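Local coordinates for sporozoite microneme protein essential for cell traversal (Plasmodium berghei, PDB 4U5A), which is a four-helix-bundle microneme protein that sporozoites need to traverse host cells, and probably acts after secretion, at residues A27-I39 against I113-L125. Sequence-based numbering, arbitrary orientation.
Sequences ATKQTIKDLFLDI and IQINELNKSHIIL
Leu35 of helix 10-39 enters helix 88-126 as a knob in a hole formed by Ile113, Asn116, Glu117 and Lys120, a worked example of how neighbouring helices of a bundle interlock. The two segments run parallel, 8° apart, with axes 10.1 Å from each other at closest approach. Each methyl of the knob has its own wall: CD1 of Leu35 meets CB of Asn116 at 3.9 Å, while its CD2 lies 3.7 Å from CD of Lys120 and also touches CG of Glu117. Asn116 thus offers its CB to the leucine, and its amide ND2 is hydrogen-bonded to Leu112 O, one turn back.

On one side of the knob, CD1 of Ile113 reaches between the methyls of Thr28 and Thr31, 3.7 Å from CG2 of the latter. Thr31 holds OG1 beside its own backbone N (chi1 -60°), which puts the methyl CG2 anti to that N and against the isoleucine, while OG1 bonds back to Ala27 O. On the other side, Ile39 lays CG1 3.7 Å from CG of Lys120 and brings CG2 to CG2 of Ile123, whose side chain also packs on Phe173 and Ile174 of helix 167-197.

The looser margin is polar and opens to solvent: Asp38 is exposed, Glu117 and Lys120 partly so, whereas Leu35, Ile113 and Asn116 are buried. Lys120, its CG anti to the backbone N (chi1 154°), passes Ile39 with CB and CG, then Leu35 with CD; a turn about CG-CD brings CE to 4.0 Å from CB of Asp38. The charged ends stay apart, NZ of Lys120 5.5 Å from OD2 of Asp38, close enough for a modest attraction at most. No hydrogen bond joins the two segments: methyl and methylene packing holds them together, and charge probably contributes little.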
loop_
_atom_site.group_PDB
_atom_site.type_symbol
_atom_site.label_atom_id
_atom_site.label_comp_id
_atom_site.label_asym_id
_atom_site.label_seq_id
_atom_site.Cartn_x
_atom_site.Cartn_y
_atom_site.Cartn_z
ATOM N N ALA A 27 6.787 6.801 0.384
ATOM C CA ALA A 27 5.777 7.556 -0.350
ATOM C C ALA A 27 4.409 6.870 -0.266
ATOM O O ALA A 27 3.389 7.517 0.011
ATOM C CB ALA A 27 6.201 7.731 -1.802
ATOM N N THR A 28 4.395 5.563 -0.510
ATOM C CA THR A 28 3.178 4.764 -0.367
ATOM C C THR A 28 2.591 4.888 1.041
ATOM O O THR A 28 1.375 5.058 1.218
ATOM C CB THR A 28 3.447 3.281 -0.671
ATOM O OG1 THR A 28 3.923 3.144 -2.016
ATOM C CG2 THR A 28 2.181 2.460 -0.499
ATOM N N LYS A 29 3.473 4.814 2.037
ATOM C CA LYS A 29 3.086 4.933 3.436
ATOM C C LYS A 29 2.379 6.258 3.667
ATOM O O LYS A 29 1.326 6.303 4.304
ATOM C CB LYS A 29 4.303 4.815 4.360
ATOM C CG LYS A 29 4.867 3.404 4.479
ATOM C CD LYS A 29 5.679 3.222 5.757
ATOM C CE LYS A 29 7.061 3.837 5.661
ATOM N NZ LYS A 29 7.785 3.707 6.959
ATOM N N GLN A 30 2.957 7.333 3.139
ATOM C CA GLN A 30 2.356 8.652 3.282
ATOM C C GLN A 30 0.996 8.721 2.590
ATOM O O GLN A 30 0.063 9.326 3.113
ATOM C CB GLN A 30 3.294 9.735 2.739
ATOM C CG GLN A 30 2.774 11.154 2.924
ATOM C CD GLN A 30 2.379 11.462 4.361
ATOM O OE1 GLN A 30 1.311 12.022 4.614
ATOM N NE2 GLN A 30 3.239 11.100 5.306
ATOM N N THR A 31 0.883 8.097 1.421
ATOM C CA THR A 31 -0.394 8.066 0.709
ATOM C C THR A 31 -1.493 7.406 1.552
ATOM O O THR A 31 -2.590 7.960 1.712
ATOM C CB THR A 31 -0.270 7.332 -0.640
ATOM O OG1 THR A 31 0.700 7.995 -1.462
ATOM C CG2 THR A 31 -1.610 7.309 -1.358
ATOM N N ILE A 32 -1.197 6.224 2.091
ATOM C CA ILE A 32 -2.171 5.493 2.907
ATOM C C ILE A 32 -2.505 6.257 4.198
ATOM O O ILE A 32 -3.668 6.300 4.642
ATOM C CB ILE A 32 -1.665 4.079 3.239
ATOM C CG1 ILE A 32 -1.347 3.321 1.946
ATOM C CG2 ILE A 32 -2.693 3.315 4.057
ATOM C CD1 ILE A 32 -0.813 1.918 2.166
ATOM N N LYS A 33 -1.487 6.868 4.796
ATOM C CA LYS A 33 -1.714 7.709 5.962
ATOM C C LYS A 33 -2.681 8.826 5.596
ATOM O O LYS A 33 -3.565 9.151 6.376
ATOM C CB LYS A 33 -0.407 8.289 6.506
ATOM C CG LYS A 33 -0.585 9.003 7.838
ATOM C CD LYS A 33 -1.195 8.074 8.883
ATOM C CE LYS A 33 -1.378 8.776 10.224
ATOM N NZ LYS A 33 -0.115 9.374 10.737
ATOM N N ASP A 34 -2.506 9.408 4.409
ATOM C CA ASP A 34 -3.425 10.426 3.903
ATOM C C ASP A 34 -4.840 9.880 3.755
ATOM O O ASP A 34 -5.808 10.598 3.997
ATOM C CB ASP A 34 -2.948 10.981 2.560
ATOM C CG ASP A 34 -1.790 11.942 2.704
ATOM O OD1 ASP A 34 -1.517 12.373 3.846
ATOM O OD2 ASP A 34 -1.158 12.269 1.675
ATOM N N LEU A 35 -4.960 8.615 3.355
ATOM C CA LEU A 35 -6.274 7.978 3.305
ATOM C C LEU A 35 -6.918 8.048 4.682
ATOM O O LEU A 35 -8.024 8.584 4.848
ATOM C CB LEU A 35 -6.172 6.519 2.852
ATOM C CG LEU A 35 -5.918 6.215 1.376
ATOM C CD1 LEU A 35 -5.926 4.712 1.137
ATOM C CD2 LEU A 35 -6.943 6.904 0.493
ATOM N N PHE A 36 -6.204 7.525 5.676
ATOM C CA PHE A 36 -6.730 7.506 7.038
ATOM C C PHE A 36 -7.025 8.903 7.602
ATOM O O PHE A 36 -8.038 9.098 8.264
ATOM C CB PHE A 36 -5.763 6.764 7.961
ATOM C CG PHE A 36 -5.958 5.276 7.962
ATOM C CD1 PHE A 36 -6.912 4.692 8.778
ATOM C CD2 PHE A 36 -5.192 4.462 7.143
ATOM C CE1 PHE A 36 -7.099 3.324 8.784
ATOM C CE2 PHE A 36 -5.370 3.090 7.140
ATOM C CZ PHE A 36 -6.327 2.520 7.962
ATOM N N LEU A 37 -6.159 9.872 7.322
ATOM C CA LEU A 37 -6.353 11.240 7.797
ATOM C C LEU A 37 -7.587 11.869 7.163
ATOM O O LEU A 37 -8.356 12.561 7.833
ATOM C CB LEU A 37 -5.117 12.096 7.504
ATOM C CG LEU A 37 -3.835 11.744 8.266
ATOM C CD1 LEU A 37 -2.724 12.725 7.941
ATOM C CD2 LEU A 37 -4.084 11.696 9.765
ATOM N N ASP A 38 -7.762 11.643 5.865
ATOM C CA ASP A 38 -8.917 12.163 5.147
ATOM C C ASP A 38 -10.201 11.537 5.680
ATOM O O ASP A 38 -11.248 12.184 5.715
ATOM C CB ASP A 38 -8.786 11.908 3.643
ATOM C CG ASP A 38 -7.699 12.747 3.003
ATOM O OD1 ASP A 38 -7.322 13.783 3.592
ATOM O OD2 ASP A 38 -7.216 12.364 1.916
ATOM N N ILE A 39 -10.117 10.281 6.109
ATOM C CA ILE A 39 -11.276 9.633 6.719
ATOM C C ILE A 39 -11.559 10.205 8.108
ATOM O O ILE A 39 -12.716 10.347 8.503
ATOM C CB ILE A 39 -11.086 8.105 6.828
ATOM C CG1 ILE A 39 -10.873 7.491 5.444
ATOM C CG2 ILE A 39 -12.291 7.455 7.497
ATOM C CD1 ILE A 39 -10.775 5.980 5.456
ATOM N N ILE A 113 -3.998 0.831 -3.249
ATOM C CA ILE A 113 -4.294 2.213 -2.896
ATOM C C ILE A 113 -5.558 2.677 -3.609
ATOM O O ILE A 113 -6.423 3.285 -2.987
ATOM C CB ILE A 113 -3.128 3.168 -3.243
ATOM C CG1 ILE A 113 -1.971 2.994 -2.258
ATOM C CG2 ILE A 113 -3.591 4.617 -3.227
ATOM C CD1 ILE A 113 -0.808 3.938 -2.516
ATOM N N GLN A 114 -5.681 2.374 -4.898
ATOM C CA GLN A 114 -6.894 2.753 -5.627
ATOM C C GLN A 114 -8.147 2.141 -4.996
ATOM O O GLN A 114 -9.139 2.846 -4.687
ATOM C CB GLN A 114 -6.791 2.317 -7.089
ATOM C CG GLN A 114 -5.743 3.074 -7.878
ATOM C CD GLN A 114 -5.827 4.574 -7.672
ATOM O OE1 GLN A 114 -6.886 5.183 -7.839
ATOM N NE2 GLN A 114 -4.706 5.177 -7.294
ATOM N N ILE A 115 -8.082 0.826 -4.800
ATOM C CA ILE A 115 -9.160 0.084 -4.148
ATOM C C ILE A 115 -9.600 0.766 -2.845
ATOM O O ILE A 115 -10.800 0.996 -2.624
ATOM C CB ILE A 115 -8.736 -1.375 -3.873
ATOM C CG1 ILE A 115 -8.527 -2.124 -5.196
ATOM C CG2 ILE A 115 -9.763 -2.085 -2.997
ATOM C CD1 ILE A 115 -8.208 -3.595 -5.023
ATOM N N ASN A 116 -8.636 1.101 -1.991
ATOM C CA ASN A 116 -8.973 1.700 -0.701
ATOM C C ASN A 116 -9.275 3.199 -0.787
ATOM O O ASN A 116 -9.692 3.806 0.197
ATOM C CB ASN A 116 -7.863 1.432 0.313
ATOM C CG ASN A 116 -7.882 0.003 0.813
ATOM O OD1 ASN A 116 -8.512 -0.303 1.826
ATOM N ND2 ASN A 116 -7.214 -0.888 0.092
ATOM N N GLU A 117 -9.049 3.797 -1.953
ATOM C CA GLU A 117 -9.504 5.162 -2.194
ATOM C C GLU A 117 -11.008 5.109 -2.378
ATOM O O GLU A 117 -11.758 5.893 -1.774
ATOM C CB GLU A 117 -8.844 5.769 -3.434
ATOM C CG GLU A 117 -7.399 6.204 -3.263
ATOM C CD GLU A 117 -6.912 7.066 -4.419
ATOM O OE1 GLU A 117 -7.733 7.409 -5.299
ATOM O OE2 GLU A 117 -5.704 7.386 -4.456
ATOM N N LEU A 118 -11.455 4.156 -3.193
ATOM C CA LEU A 118 -12.894 3.960 -3.341
ATOM C C LEU A 118 -13.525 3.525 -2.010
ATOM O O LEU A 118 -14.628 3.968 -1.662
ATOM C CB LEU A 118 -13.196 2.949 -4.450
ATOM C CG LEU A 118 -14.679 2.730 -4.765
ATOM C CD1 LEU A 118 -15.317 4.040 -5.184
ATOM C CD2 LEU A 118 -14.863 1.691 -5.862
ATOM N N ASN A 119 -12.820 2.673 -1.263
ATOM C CA ASN A 119 -13.271 2.270 0.074
ATOM C C ASN A 119 -13.391 3.456 1.046
ATOM O O ASN A 119 -14.347 3.543 1.823
ATOM C CB ASN A 119 -12.322 1.218 0.663
ATOM C CG ASN A 119 -12.586 -0.189 0.133
ATOM O OD1 ASN A 119 -13.701 -0.523 -0.274
ATOM N ND2 ASN A 119 -11.551 -1.025 0.148
ATOM N N LYS A 120 -12.414 4.360 0.992
ATOM C CA LYS A 120 -12.418 5.585 1.792
ATOM C C LYS A 120 -13.625 6.453 1.470
ATOM O O LYS A 120 -14.339 6.900 2.376
ATOM C CB LYS A 120 -11.132 6.383 1.558
ATOM C CG LYS A 120 -11.277 7.883 1.805
ATOM C CD LYS A 120 -10.062 8.654 1.310
ATOM C CE LYS A 120 -10.471 9.909 0.552
ATOM N NZ LYS A 120 -11.189 9.549 -0.704
ATOM N N SER A 121 -13.842 6.695 0.177
ATOM C CA SER A 121 -14.992 7.479 -0.264
ATOM C C SER A 121 -16.291 6.852 0.232
ATOM O O SER A 121 -17.187 7.547 0.723
ATOM C CB SER A 121 -15.011 7.608 -1.789
ATOM O OG SER A 121 -13.919 8.383 -2.256
ATOM N N HIS A 122 -16.377 5.531 0.105
ATOM C CA HIS A 122 -17.542 4.782 0.558
ATOM C C HIS A 122 -17.790 4.991 2.057
ATOM O O HIS A 122 -18.934 5.194 2.488
ATOM C CB HIS A 122 -17.355 3.295 0.243
ATOM C CG HIS A 122 -18.608 2.486 0.346
ATOM N ND1 HIS A 122 -19.844 3.047 0.598
ATOM C CD2 HIS A 122 -18.822 1.152 0.228
ATOM C CE1 HIS A 122 -20.759 2.097 0.633
ATOM N NE2 HIS A 122 -20.165 0.936 0.411
ATOM N N ILE A 123 -16.717 4.947 2.845
ATOM C CA ILE A 123 -16.822 5.137 4.289
ATOM C C ILE A 123 -17.282 6.553 4.638
ATOM O O ILE A 123 -18.187 6.732 5.459
ATOM C CB ILE A 123 -15.479 4.849 5.001
ATOM C CG1 ILE A 123 -15.149 3.352 4.942
ATOM C CG2 ILE A 123 -15.524 5.311 6.450
ATOM C CD1 ILE A 123 -13.746 3.012 5.418
ATOM N N ILE A 124 -16.657 7.555 4.022
ATOM C CA ILE A 124 -17.033 8.948 4.264
ATOM C C ILE A 124 -18.502 9.178 3.925
ATOM O O ILE A 124 -19.216 9.830 4.681
ATOM C CB ILE A 124 -16.150 9.938 3.469
ATOM C CG1 ILE A 124 -14.788 10.100 4.153
ATOM C CG2 ILE A 124 -16.804 11.301 3.397
ATOM C CD1 ILE A 124 -13.834 11.050 3.438
ATOM N N LEU A 125 -18.957 8.628 2.804
ATOM C CA LEU A 125 -20.357 8.781 2.426
ATOM C C LEU A 125 -21.311 8.095 3.407
ATOM O O LEU A 125 -22.254 8.722 3.897
ATOM C CB LEU A 125 -20.598 8.239 1.015
ATOM C CG LEU A 125 -20.097 9.115 -0.133
ATOM C CD1 LEU A 125 -20.558 8.577 -1.480
ATOM C CD2 LEU A 125 -20.577 10.539 0.065
#